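Local coordinates for Serine/threonine-protein kinase Tel1 (Chaetomium thermophilum, PDB 6SKY) that phosphorylates serine and threonine residues of proteins with ATP and probably acts as a DNA damage sensor that activates checkpoint signalling, at residues 1781-1784 with 1785-1789; 1828-1832 with 1833-1837; 1645-1649 with 1650-1654; 1764-1767 with 1768-1772; 1718-1721 with 1722-1726. All coordinates share one frame; numbering follows the deposited sequence.

Contact 1: 1781-1784 with 1785-1789; sequences RVLP and PILSK
Two backbone hydrogen bonds join L1783 and P1784 to the residues four places on. L1787 N donates to L1783 O at 2.9 Å, nearly straight with an N-H...O angle of 167°, and S1788 N reaches P1784 O at 3.0 Å with a more bent 149°. The S1788 hydroxyl folds back over the same turn. Its chi1 of 37° sets OG between its own backbone N and carbonyl carbon, where it faces the carbonyls of P1784 and P1785; OG lies 2.9 Å from P1785 O, and since one proton has two acceptors at hand, the choice between them is open. Packing follows outward. L1787 CD1 lies 3.8 Å from L1783 CB, the two side chains crossing obliquely on the buried side. The rings of P1784 and P1785 run side by side and point the same way, with P1784 CB 3.4 Å from P1785 CD; the P1784 ring also touches L1772. With a glycine in place of P1784, the ring contacts to P1785 and to L1772 are removed, which would probably open a gap there and leave the turn freer to flex. V1782 rests on helix 1687-1706, and L1783 and L1787 on helix 1793-1808. The arrangement is that of a helix start: prolines, having no N-H to donate, fit the first turn of an alpha-helix, here one in an alpha solenoid.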
# COMPACT_ATOMS: atom_id res chain seq x y z
N ARG A 1781 -46.39 -41.43 35.34
CA ARG A 1781 -46.87 -42.79 35.55
C ARG A 1781 -47.59 -43.32 34.31
O ARG A 1781 -47.58 -44.52 34.06
CB ARG A 1781 -47.80 -42.82 36.75
CG ARG A 1781 -48.18 -44.19 37.23
CD ARG A 1781 -49.46 -44.10 38.02
NE ARG A 1781 -49.42 -42.98 38.95
CZ ARG A 1781 -50.50 -42.42 39.47
NH1 ARG A 1781 -51.70 -42.87 39.15
NH2 ARG A 1781 -50.38 -41.41 40.32
N VAL A 1782 -48.19 -42.43 33.52
CA VAL A 1782 -48.98 -42.82 32.37
C VAL A 1782 -48.12 -42.82 31.12
O VAL A 1782 -48.62 -43.02 30.01
CB VAL A 1782 -50.18 -41.88 32.20
CG1 VAL A 1782 -50.93 -41.75 33.49
CG2 VAL A 1782 -49.70 -40.53 31.75
N LEU A 1783 -46.83 -42.58 31.27
CA LEU A 1783 -45.95 -42.44 30.12
C LEU A 1783 -45.47 -43.76 29.52
O LEU A 1783 -45.50 -43.88 28.29
CB LEU A 1783 -44.74 -41.58 30.48
CG LEU A 1783 -44.90 -40.08 30.24
CD1 LEU A 1783 -43.57 -39.41 30.36
CD2 LEU A 1783 -45.51 -39.81 28.89
N PRO A 1784 -45.00 -44.74 30.29
CA PRO A 1784 -44.29 -45.89 29.69
C PRO A 1784 -45.07 -46.53 28.55
O PRO A 1784 -44.45 -46.91 27.53
CB PRO A 1784 -44.12 -46.84 30.87
CG PRO A 1784 -44.04 -45.96 32.03
CD PRO A 1784 -44.99 -44.84 31.76
N PRO A 1785 -46.40 -46.68 28.64
CA PRO A 1785 -47.14 -47.13 27.45
C PRO A 1785 -46.88 -46.29 26.21
O PRO A 1785 -46.48 -46.83 25.17
CB PRO A 1785 -48.60 -47.04 27.90
CG PRO A 1785 -48.55 -47.26 29.32
CD PRO A 1785 -47.30 -46.62 29.81
N ILE A 1786 -47.08 -44.97 26.31
CA ILE A 1786 -46.91 -44.10 25.15
C ILE A 1786 -45.47 -44.11 24.67
O ILE A 1786 -45.20 -44.11 23.47
CB ILE A 1786 -47.36 -42.67 25.50
CG1 ILE A 1786 -48.78 -42.69 26.04
CG2 ILE A 1786 -47.30 -41.80 24.29
CD1 ILE A 1786 -49.31 -41.33 26.33
N LEU A 1787 -44.51 -44.13 25.60
CA LEU A 1787 -43.11 -44.11 25.21
C LEU A 1787 -42.74 -45.36 24.44
O LEU A 1787 -41.94 -45.31 23.50
CB LEU A 1787 -42.22 -43.95 26.44
CG LEU A 1787 -42.23 -42.57 27.10
CD1 LEU A 1787 -41.67 -42.65 28.50
CD2 LEU A 1787 -41.42 -41.60 26.29
N SER A 1788 -43.31 -46.51 24.82
CA SER A 1788 -42.97 -47.75 24.15
C SER A 1788 -43.71 -47.93 22.83
O SER A 1788 -43.15 -48.45 21.86
CB SER A 1788 -43.24 -48.93 25.07
OG SER A 1788 -44.41 -48.69 25.83
N LYS A 1789 -44.97 -47.50 22.77
CA LYS A 1789 -45.76 -47.73 21.56
C LYS A 1789 -45.46 -46.69 20.49
O LYS A 1789 -44.97 -47.02 19.41
CB LYS A 1789 -47.25 -47.73 21.89
CG LYS A 1789 -47.64 -48.67 23.02
CD LYS A 1789 -47.70 -50.11 22.59
CE LYS A 1789 -48.43 -50.93 23.63
NZ LYS A 1789 -48.78 -52.29 23.12

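Contact 2: 1828-1832 with 1833-1837; sequences LNFTS and EPAKE
A type I beta turn from E1833 to K1836 leads into helix 1836-1849, and F1830 and S1832 of the preceding loop close on A1835 within it. The methyl of A1835 is the meeting point. A1835 CB lies 3.7 Å from F1830 CD2 and 4.0 Å from F1830 CE2, so the methyl approaches the CD2-CE2 bond of the ring at an oblique angle. S1832 adds its CB, 3.8 Å from A1835 CB, and the same S1832 carbon is 4.1 Å from P1834 CD. The side-chain contact is thus van der Waals in kind; the hydrogen bonds found here lie within a segment or lead elsewhere. Inside the turn, K1836 N reaches E1833 O at 3.5 Å, a weak bond. The S1832 hydroxyl turns back along the chain: with OG anti to its carbonyl carbon (chi1 -71°), it comes to 2.7 Å from T1831 O. S1832 OG also has E1758 OE2 as a hydrogen-bond partner, and its one proton can serve only one of the two acceptors at a time. E1758 also touches F1830 and P1834, and R1755 touches F1830, so the loop carrying both packs against this corner. K1836 begins close to the turn, CB 3.8 Å from S1832 O, and then extends away. Here loop and type I turn make the corner between two consecutive helices, 1815-1827 and 1836-1849, of the alpha-solenoid part.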
# COMPACT_ATOMS: atom_id res chain seq x y z
N LEU A 1828 -20.40 -38.62 26.77
CA LEU A 1828 -19.97 -37.42 26.07
C LEU A 1828 -18.68 -37.64 25.30
O LEU A 1828 -18.41 -36.90 24.35
CB LEU A 1828 -19.80 -36.26 27.05
CG LEU A 1828 -21.09 -35.73 27.68
CD1 LEU A 1828 -20.78 -34.63 28.65
CD2 LEU A 1828 -22.06 -35.25 26.63
N ASN A 1829 -17.87 -38.62 25.68
CA ASN A 1829 -16.63 -38.94 24.98
C ASN A 1829 -16.86 -40.09 24.00
O ASN A 1829 -16.20 -41.12 24.06
CB ASN A 1829 -15.53 -39.28 25.97
CG ASN A 1829 -15.20 -38.13 26.89
OD1 ASN A 1829 -14.91 -37.03 26.43
ND2 ASN A 1829 -15.25 -38.37 28.19
N PHE A 1830 -17.79 -39.90 23.07
CA PHE A 1830 -18.26 -40.99 22.22
C PHE A 1830 -18.25 -40.56 20.76
O PHE A 1830 -19.22 -39.96 20.28
CB PHE A 1830 -19.65 -41.44 22.64
CG PHE A 1830 -19.87 -42.91 22.55
CD1 PHE A 1830 -19.72 -43.71 23.66
CD2 PHE A 1830 -20.20 -43.49 21.35
CE1 PHE A 1830 -19.92 -45.06 23.58
CE2 PHE A 1830 -20.40 -44.84 21.26
CZ PHE A 1830 -20.26 -45.63 22.38
N THR A 1831 -17.18 -40.88 20.06
CA THR A 1831 -17.05 -40.56 18.64
C THR A 1831 -17.59 -41.74 17.83
O THR A 1831 -16.94 -42.79 17.76
CB THR A 1831 -15.59 -40.29 18.28
OG1 THR A 1831 -14.98 -39.51 19.32
CG2 THR A 1831 -15.50 -39.53 16.97
N SER A 1832 -18.77 -41.57 17.24
CA SER A 1832 -19.39 -42.65 16.49
C SER A 1832 -20.43 -42.05 15.56
O SER A 1832 -21.01 -41.00 15.85
CB SER A 1832 -20.03 -43.69 17.40
OG SER A 1832 -19.06 -44.46 18.08
N GLU A 1833 -20.66 -42.72 14.45
CA GLU A 1833 -21.71 -42.27 13.56
C GLU A 1833 -23.09 -42.74 14.02
O GLU A 1833 -24.04 -41.96 13.96
CB GLU A 1833 -21.44 -42.74 12.13
CG GLU A 1833 -22.29 -42.01 11.12
CD GLU A 1833 -22.09 -40.51 11.20
OE1 GLU A 1833 -20.94 -40.07 11.40
OE2 GLU A 1833 -23.09 -39.77 11.07
N PRO A 1834 -23.26 -43.99 14.47
CA PRO A 1834 -24.58 -44.39 14.99
C PRO A 1834 -24.95 -43.72 16.30
O PRO A 1834 -26.12 -43.79 16.69
CB PRO A 1834 -24.44 -45.90 15.16
CG PRO A 1834 -22.99 -46.12 15.33
CD PRO A 1834 -22.35 -45.15 14.41
N ALA A 1835 -24.01 -43.09 16.99
CA ALA A 1835 -24.28 -42.48 18.29
C ALA A 1835 -24.43 -40.97 18.22
O ALA A 1835 -24.67 -40.34 19.25
CB ALA A 1835 -23.17 -42.83 19.28
N LYS A 1836 -24.29 -40.37 17.04
CA LYS A 1836 -24.35 -38.91 16.95
C LYS A 1836 -25.75 -38.38 17.23
O LYS A 1836 -25.90 -37.33 17.87
CB LYS A 1836 -23.87 -38.47 15.57
CG LYS A 1836 -24.01 -36.98 15.32
CD LYS A 1836 -23.52 -36.57 13.95
CE LYS A 1836 -24.06 -35.19 13.59
NZ LYS A 1836 -23.51 -34.64 12.32
N GLU A 1837 -26.77 -39.10 16.80
CA GLU A 1837 -28.14 -38.61 16.93
C GLU A 1837 -28.68 -38.71 18.34
O GLU A 1837 -29.62 -37.98 18.68
CB GLU A 1837 -29.06 -39.36 15.97
CG GLU A 1837 -30.33 -38.63 15.65
CD GLU A 1837 -30.08 -37.23 15.14
OE1 GLU A 1837 -29.20 -37.05 14.27
OE2 GLU A 1837 -30.77 -36.29 15.60

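Contact 3: 1645-1649 with 1650-1654; sequences GEVPE and DLLRE
P1648 and E1649 lend their carbonyls to the turn that follows them. The backbone bonds come first: L1651 N donates to P1648 O at 3.1 Å with an N-H...O angle of 148°, approaching from above the carbonyl plane, 41° out of it. E1649 O takes two more, both weak, from L1652 N at 3.3 Å and from R1653 N at 3.5 Å. Apolar contacts form the second group. V1647 holds CG1 anti to its backbone N (chi1 -178°), which brings this methyl to 3.9 Å from L1651 CB and equally close to L1652 CG; V1647 crosses L1651 at about a right angle and meets L1652 at a slant. P1648 and L1651 instead lie side by side and point the same way, with P1648 CG 3.9 Å from L1651 CD1. The third group involves the R1653 guanidinium: the backbone oxygen E1649 O lies 3.8 Å above its plane, displaced toward the rim. Separately, the carboxylate oxygen E1649 OE1 stays 5.5 Å from R1653 NH1, too far for an ion pair but near enough that some long-range attraction is likely. The whole lies in the loop between helices 1627-1644 and 1657-1663. V1647 and L1651 rest on helix 2077-2097, D1650 and L1651 touch W1617 of helix 1606-1619, and R1653 meets D2733 of helix 2732-2755 in the kinase domain.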
# COMPACT_ATOMS: atom_id res chain seq x y z
N GLY A 1645 -30.66 -12.64 -0.49
CA GLY A 1645 -29.37 -13.07 -0.00
C GLY A 1645 -29.37 -13.49 1.43
O GLY A 1645 -28.32 -13.51 2.06
N GLU A 1646 -30.53 -13.85 1.97
CA GLU A 1646 -30.70 -14.23 3.36
C GLU A 1646 -31.20 -15.66 3.45
O GLU A 1646 -32.08 -16.07 2.69
CB GLU A 1646 -31.66 -13.30 4.08
CG GLU A 1646 -31.03 -12.03 4.56
CD GLU A 1646 -32.05 -10.94 4.82
OE1 GLU A 1646 -33.25 -11.25 4.80
OE2 GLU A 1646 -31.64 -9.78 5.04
N VAL A 1647 -30.64 -16.41 4.40
CA VAL A 1647 -30.99 -17.81 4.63
C VAL A 1647 -32.27 -17.88 5.46
O VAL A 1647 -32.41 -17.12 6.43
CB VAL A 1647 -29.85 -18.54 5.34
CG1 VAL A 1647 -30.18 -19.99 5.54
CG2 VAL A 1647 -28.58 -18.40 4.55
N PRO A 1648 -33.22 -18.75 5.12
CA PRO A 1648 -34.34 -18.99 6.04
C PRO A 1648 -33.85 -19.49 7.38
O PRO A 1648 -32.96 -20.34 7.46
CB PRO A 1648 -35.19 -20.03 5.30
CG PRO A 1648 -34.30 -20.58 4.24
CD PRO A 1648 -33.39 -19.47 3.86
N GLU A 1649 -34.45 -18.98 8.45
CA GLU A 1649 -33.91 -19.16 9.79
C GLU A 1649 -34.07 -20.57 10.33
O GLU A 1649 -33.42 -20.90 11.32
CB GLU A 1649 -34.56 -18.17 10.75
CG GLU A 1649 -34.61 -16.76 10.20
CD GLU A 1649 -34.93 -15.73 11.27
OE1 GLU A 1649 -35.17 -16.13 12.42
OE2 GLU A 1649 -34.94 -14.52 10.94
N ASP A 1650 -34.91 -21.40 9.72
CA ASP A 1650 -34.98 -22.79 10.15
C ASP A 1650 -33.70 -23.53 9.83
O ASP A 1650 -33.35 -24.49 10.53
CB ASP A 1650 -36.17 -23.47 9.49
CG ASP A 1650 -37.07 -22.51 8.75
OD1 ASP A 1650 -37.07 -21.31 9.09
OD2 ASP A 1650 -37.77 -22.94 7.82
N LEU A 1651 -32.99 -23.12 8.78
CA LEU A 1651 -31.74 -23.75 8.39
C LEU A 1651 -30.56 -23.32 9.24
O LEU A 1651 -29.51 -23.96 9.18
CB LEU A 1651 -31.45 -23.44 6.92
CG LEU A 1651 -32.17 -24.31 5.90
CD1 LEU A 1651 -32.05 -23.74 4.52
CD2 LEU A 1651 -31.57 -25.68 5.94
N LEU A 1652 -30.71 -22.26 10.03
CA LEU A 1652 -29.61 -21.72 10.82
C LEU A 1652 -29.65 -22.12 12.28
O LEU A 1652 -28.66 -21.93 12.98
CB LEU A 1652 -29.60 -20.20 10.73
CG LEU A 1652 -29.29 -19.60 9.36
CD1 LEU A 1652 -29.45 -18.10 9.40
CD2 LEU A 1652 -27.89 -19.98 8.96
N ARG A 1653 -30.76 -22.66 12.77
CA ARG A 1653 -30.86 -23.05 14.17
C ARG A 1653 -30.21 -24.40 14.39
O ARG A 1653 -30.30 -25.29 13.54
CB ARG A 1653 -32.32 -23.09 14.62
CG ARG A 1653 -32.90 -21.73 14.93
CD ARG A 1653 -34.26 -21.88 15.55
NE ARG A 1653 -35.06 -22.86 14.83
CZ ARG A 1653 -36.05 -22.55 14.01
NH1 ARG A 1653 -36.37 -21.28 13.80
NH2 ARG A 1653 -36.73 -23.51 13.39
N GLU A 1654 -29.57 -24.56 15.54
CA GLU A 1654 -28.81 -25.76 15.84
C GLU A 1654 -29.23 -26.46 17.11
O GLU A 1654 -28.78 -27.59 17.35
CB GLU A 1654 -27.32 -25.43 15.93
CG GLU A 1654 -26.99 -24.46 17.02
CD GLU A 1654 -25.55 -24.05 16.99
OE1 GLU A 1654 -25.01 -23.83 15.89
OE2 GLU A 1654 -24.96 -23.95 18.08

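Contact 4: 1764-1767 with 1768-1772; sequences QHLA and IRLAL
I1768 grips Q1764 one turn back through both backbone and side chain. Its N reaches Q1764 O at 3.0 Å, with an N-H...O angle of 164°. The isoleucine places CG1 anti to its carbonyl carbon, beside the backbone N (chi1 -64°), and this sends the longer branch back along the helix: CD1 comes to 4.1 Å from Q1764 CG, the two side chains lying alongside and pointing the same way. I1768 and A1767 also pack on L1787 of helix 1783-1789. Replacing I1768 by alanine removes CG1, CG2 and CD1, which would probably leave Q1764 CG without its neighbour and a gap toward L1787. A1767 contributes its small methyl and its carbonyl; A1767 O accepts the N-H of A1771 at 2.9 Å, and A1771 CB lies 3.4 Å from the same oxygen. L1766 repeats the pattern on the buried side, where L1770 N reaches L1766 O at 2.9 Å while L1766 CG and L1770 CD1 approach to 4.3 Å. R1769 N completes the i to i+4 series on H1765 O at 2.9 Å, and the R1769 guanidinium forms a salt bridge with E1750 through NH1. Every link of this kind is a regular alpha-helical one, so the contact is the body of helix 1762-1771 itself. L1766 and L1770 meet F1798 and V1802 of helix 1793-1808, and W1827 and A1816 of helix 1815-1827, so with helix 1783-1789 this helix packs against three others.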
# COMPACT_ATOMS: atom_id res chain seq x y z
N GLN A 1764 -35.80 -44.24 24.25
CA GLN A 1764 -37.04 -44.84 24.72
C GLN A 1764 -36.82 -45.69 25.96
O GLN A 1764 -37.55 -45.57 26.95
CB GLN A 1764 -37.65 -45.68 23.59
CG GLN A 1764 -38.63 -46.71 24.05
CD GLN A 1764 -39.00 -47.65 22.94
OE1 GLN A 1764 -38.87 -47.32 21.76
NE2 GLN A 1764 -39.46 -48.84 23.30
N HIS A 1765 -35.79 -46.53 25.94
CA HIS A 1765 -35.47 -47.35 27.10
C HIS A 1765 -35.10 -46.50 28.30
O HIS A 1765 -35.57 -46.75 29.41
CB HIS A 1765 -34.34 -48.31 26.75
CG HIS A 1765 -34.64 -49.21 25.59
ND1 HIS A 1765 -35.92 -49.64 25.30
CD2 HIS A 1765 -33.84 -49.76 24.66
CE1 HIS A 1765 -35.89 -50.42 24.24
NE2 HIS A 1765 -34.64 -50.51 23.82
N LEU A 1766 -34.27 -45.48 28.09
CA LEU A 1766 -33.85 -44.64 29.21
C LEU A 1766 -35.00 -43.82 29.76
O LEU A 1766 -35.11 -43.62 30.97
CB LEU A 1766 -32.70 -43.74 28.79
CG LEU A 1766 -32.11 -42.87 29.89
CD1 LEU A 1766 -31.61 -43.72 31.02
CD2 LEU A 1766 -30.99 -42.05 29.34
N ALA A 1767 -35.88 -43.34 28.88
CA ALA A 1767 -37.04 -42.59 29.34
C ALA A 1767 -37.96 -43.46 30.17
O ALA A 1767 -38.47 -43.02 31.21
CB ALA A 1767 -37.78 -42.00 28.15
N ILE A 1768 -38.19 -44.70 29.74
CA ILE A 1768 -39.02 -45.61 30.53
C ILE A 1768 -38.36 -45.90 31.87
O ILE A 1768 -39.02 -45.88 32.92
CB ILE A 1768 -39.29 -46.91 29.75
CG1 ILE A 1768 -40.12 -46.61 28.51
CG2 ILE A 1768 -40.03 -47.89 30.62
CD1 ILE A 1768 -40.27 -47.80 27.60
N ARG A 1769 -37.05 -46.17 31.86
CA ARG A 1769 -36.34 -46.48 33.10
C ARG A 1769 -36.41 -45.33 34.09
O ARG A 1769 -36.51 -45.55 35.30
CB ARG A 1769 -34.89 -46.83 32.78
CG ARG A 1769 -34.03 -47.07 33.98
CD ARG A 1769 -34.18 -48.48 34.49
NE ARG A 1769 -32.88 -49.09 34.73
CZ ARG A 1769 -32.20 -48.97 35.86
NH1 ARG A 1769 -31.02 -49.55 35.99
NH2 ARG A 1769 -32.68 -48.25 36.87
N LEU A 1770 -36.35 -44.09 33.59
CA LEU A 1770 -36.44 -42.93 34.47
C LEU A 1770 -37.86 -42.72 34.97
O LEU A 1770 -38.08 -42.49 36.16
CB LEU A 1770 -35.95 -41.68 33.74
CG LEU A 1770 -34.44 -41.56 33.53
CD1 LEU A 1770 -34.14 -40.34 32.70
CD2 LEU A 1770 -33.75 -41.50 34.86
N ALA A 1771 -38.84 -42.78 34.07
CA ALA A 1771 -40.22 -42.51 34.45
C ALA A 1771 -40.77 -43.56 35.40
O ALA A 1771 -41.66 -43.25 36.20
CB ALA A 1771 -41.10 -42.42 33.21
N LEU A 1772 -40.26 -44.79 35.35
CA LEU A 1772 -40.73 -45.81 36.28
C LEU A 1772 -40.26 -45.56 37.70
O LEU A 1772 -40.88 -46.06 38.64
CB LEU A 1772 -40.27 -47.19 35.82
CG LEU A 1772 -40.99 -47.81 34.63
CD1 LEU A 1772 -40.39 -49.15 34.29
CD2 LEU A 1772 -42.47 -47.95 34.91

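Contact 5: 1718-1721 with 1722-1726; sequences ESLP and EPLLI
L1725 reaches back to P1721 and L1720 and so ties the start of helix 1722-1726 to the residues before it. Its backbone N donates to P1721 O at 2.8 Å, in the carbonyl plane and with an N-H...O angle of 143°. Moving outward, L1725 CB lies 3.3 Å from the same oxygen. CG stands anti to the backbone N (chi1 -165°), which swings the branch toward the preceding loop, and CD1 then comes to 4.0 Å from L1720 CD1, the two side chains crossing at about a right angle. The same residue also touches C1716 and Q1717 of helix 1710-1719, and V1701 of helix 1687-1706. L1720 uses its other methyl on the next leucine, CD2 being 4.3 Å from L1724 CD2. P1721, at the N-cap position, adds its ring: CB is 4.1 Å from P1723 CD, and CG is 4.3 Å from L1724 CB. With P1721 as N-cap, L1720 is the residue before it and L1725 the fourth after it, so their contact meets the definition of a hydrophobic staple. The chemistry implies that this helix start is fixed by a backbone hydrogen bond and by apolar packing, since the N-cap proline offers no side-chain acceptor; E1722, at the first helical position, may add favourable electrostatics with the helix end.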
# COMPACT_ATOMS: atom_id res chain seq x y z
N GLU A 1718 -54.28 -24.83 30.88
CA GLU A 1718 -53.60 -24.04 29.87
C GLU A 1718 -52.99 -24.88 28.76
O GLU A 1718 -52.56 -24.33 27.75
CB GLU A 1718 -52.51 -23.18 30.52
CG GLU A 1718 -53.01 -22.42 31.72
CD GLU A 1718 -52.18 -21.21 32.04
OE1 GLU A 1718 -51.53 -20.67 31.11
OE2 GLU A 1718 -52.17 -20.79 33.22
N SER A 1719 -52.93 -26.20 28.93
CA SER A 1719 -52.49 -27.08 27.85
C SER A 1719 -53.65 -27.66 27.05
O SER A 1719 -53.47 -27.96 25.86
CB SER A 1719 -51.67 -28.23 28.42
OG SER A 1719 -50.50 -27.74 29.04
N LEU A 1720 -54.81 -27.82 27.65
CA LEU A 1720 -55.91 -28.47 26.96
C LEU A 1720 -57.05 -27.50 26.71
O LEU A 1720 -57.34 -26.65 27.56
CB LEU A 1720 -56.44 -29.66 27.78
CG LEU A 1720 -55.43 -30.68 28.28
CD1 LEU A 1720 -56.15 -31.78 29.02
CD2 LEU A 1720 -54.61 -31.25 27.15
N PRO A 1721 -57.69 -27.58 25.55
CA PRO A 1721 -58.93 -26.83 25.35
C PRO A 1721 -60.05 -27.39 26.21
O PRO A 1721 -59.97 -28.51 26.72
CB PRO A 1721 -59.23 -27.02 23.86
CG PRO A 1721 -58.48 -28.23 23.47
CD PRO A 1721 -57.25 -28.26 24.32
N GLU A 1722 -61.10 -26.59 26.38
CA GLU A 1722 -62.16 -26.97 27.30
C GLU A 1722 -62.89 -28.25 26.93
O GLU A 1722 -63.16 -29.06 27.83
CB GLU A 1722 -63.15 -25.81 27.45
CG GLU A 1722 -64.24 -26.07 28.47
CD GLU A 1722 -65.32 -25.02 28.45
OE1 GLU A 1722 -65.22 -24.09 27.62
OE2 GLU A 1722 -66.27 -25.11 29.26
N PRO A 1723 -63.27 -28.50 25.67
CA PRO A 1723 -63.94 -29.78 25.37
C PRO A 1723 -63.10 -30.99 25.72
O PRO A 1723 -63.66 -32.00 26.19
CB PRO A 1723 -64.21 -29.68 23.86
CG PRO A 1723 -63.29 -28.64 23.37
CD PRO A 1723 -63.20 -27.65 24.47
N LEU A 1724 -61.79 -30.94 25.51
CA LEU A 1724 -60.94 -32.06 25.91
C LEU A 1724 -60.69 -32.07 27.40
O LEU A 1724 -60.45 -33.13 27.98
CB LEU A 1724 -59.62 -32.00 25.14
CG LEU A 1724 -58.61 -33.13 25.39
CD1 LEU A 1724 -59.26 -34.47 25.19
CD2 LEU A 1724 -57.43 -32.97 24.47
N LEU A 1725 -60.76 -30.90 28.05
CA LEU A 1725 -60.61 -30.84 29.49
C LEU A 1725 -61.84 -31.38 30.21
O LEU A 1725 -61.74 -31.73 31.39
CB LEU A 1725 -60.33 -29.40 29.92
CG LEU A 1725 -59.81 -29.18 31.33
CD1 LEU A 1725 -58.73 -30.18 31.65
CD2 LEU A 1725 -59.28 -27.78 31.45
N ILE A 1726 -62.98 -31.44 29.54
CA ILE A 1726 -64.18 -31.98 30.14
C ILE A 1726 -64.34 -33.47 29.85
O ILE A 1726 -64.82 -34.22 30.70
CB ILE A 1726 -65.41 -31.19 29.68
CG1 ILE A 1726 -65.27 -29.73 30.09
CG2 ILE A 1726 -66.67 -31.78 30.25
CD1 ILE A 1726 -66.42 -28.87 29.64

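Overall arrangement
Contacts 1 and 4 belong to one packing: helices 1783-1789 and 1762-1771 touch, L1787 CD1 lying 4.0 Å from A1767 CB, and P1784 CG lies 3.8 Å from L1772 CD2 at the end of the latter. Contact 5, about 21 Å from contact 1 between centres, shares with it the partner helix 1687-1706. Contacts 1, 2, 4 and 5 are partly buried and lie 36 to 45 Å from the chain centre; contact 3 is a surface contact only 14 Å from it. Chemistry follows place: regular helical bonds in contact 4, a proline-bearing helix start in contact 1, a stapled one in contact 5, van der Waals contacts in contact 2, and apolar contacts with one ordinary and two weak backbone bonds in contact 3.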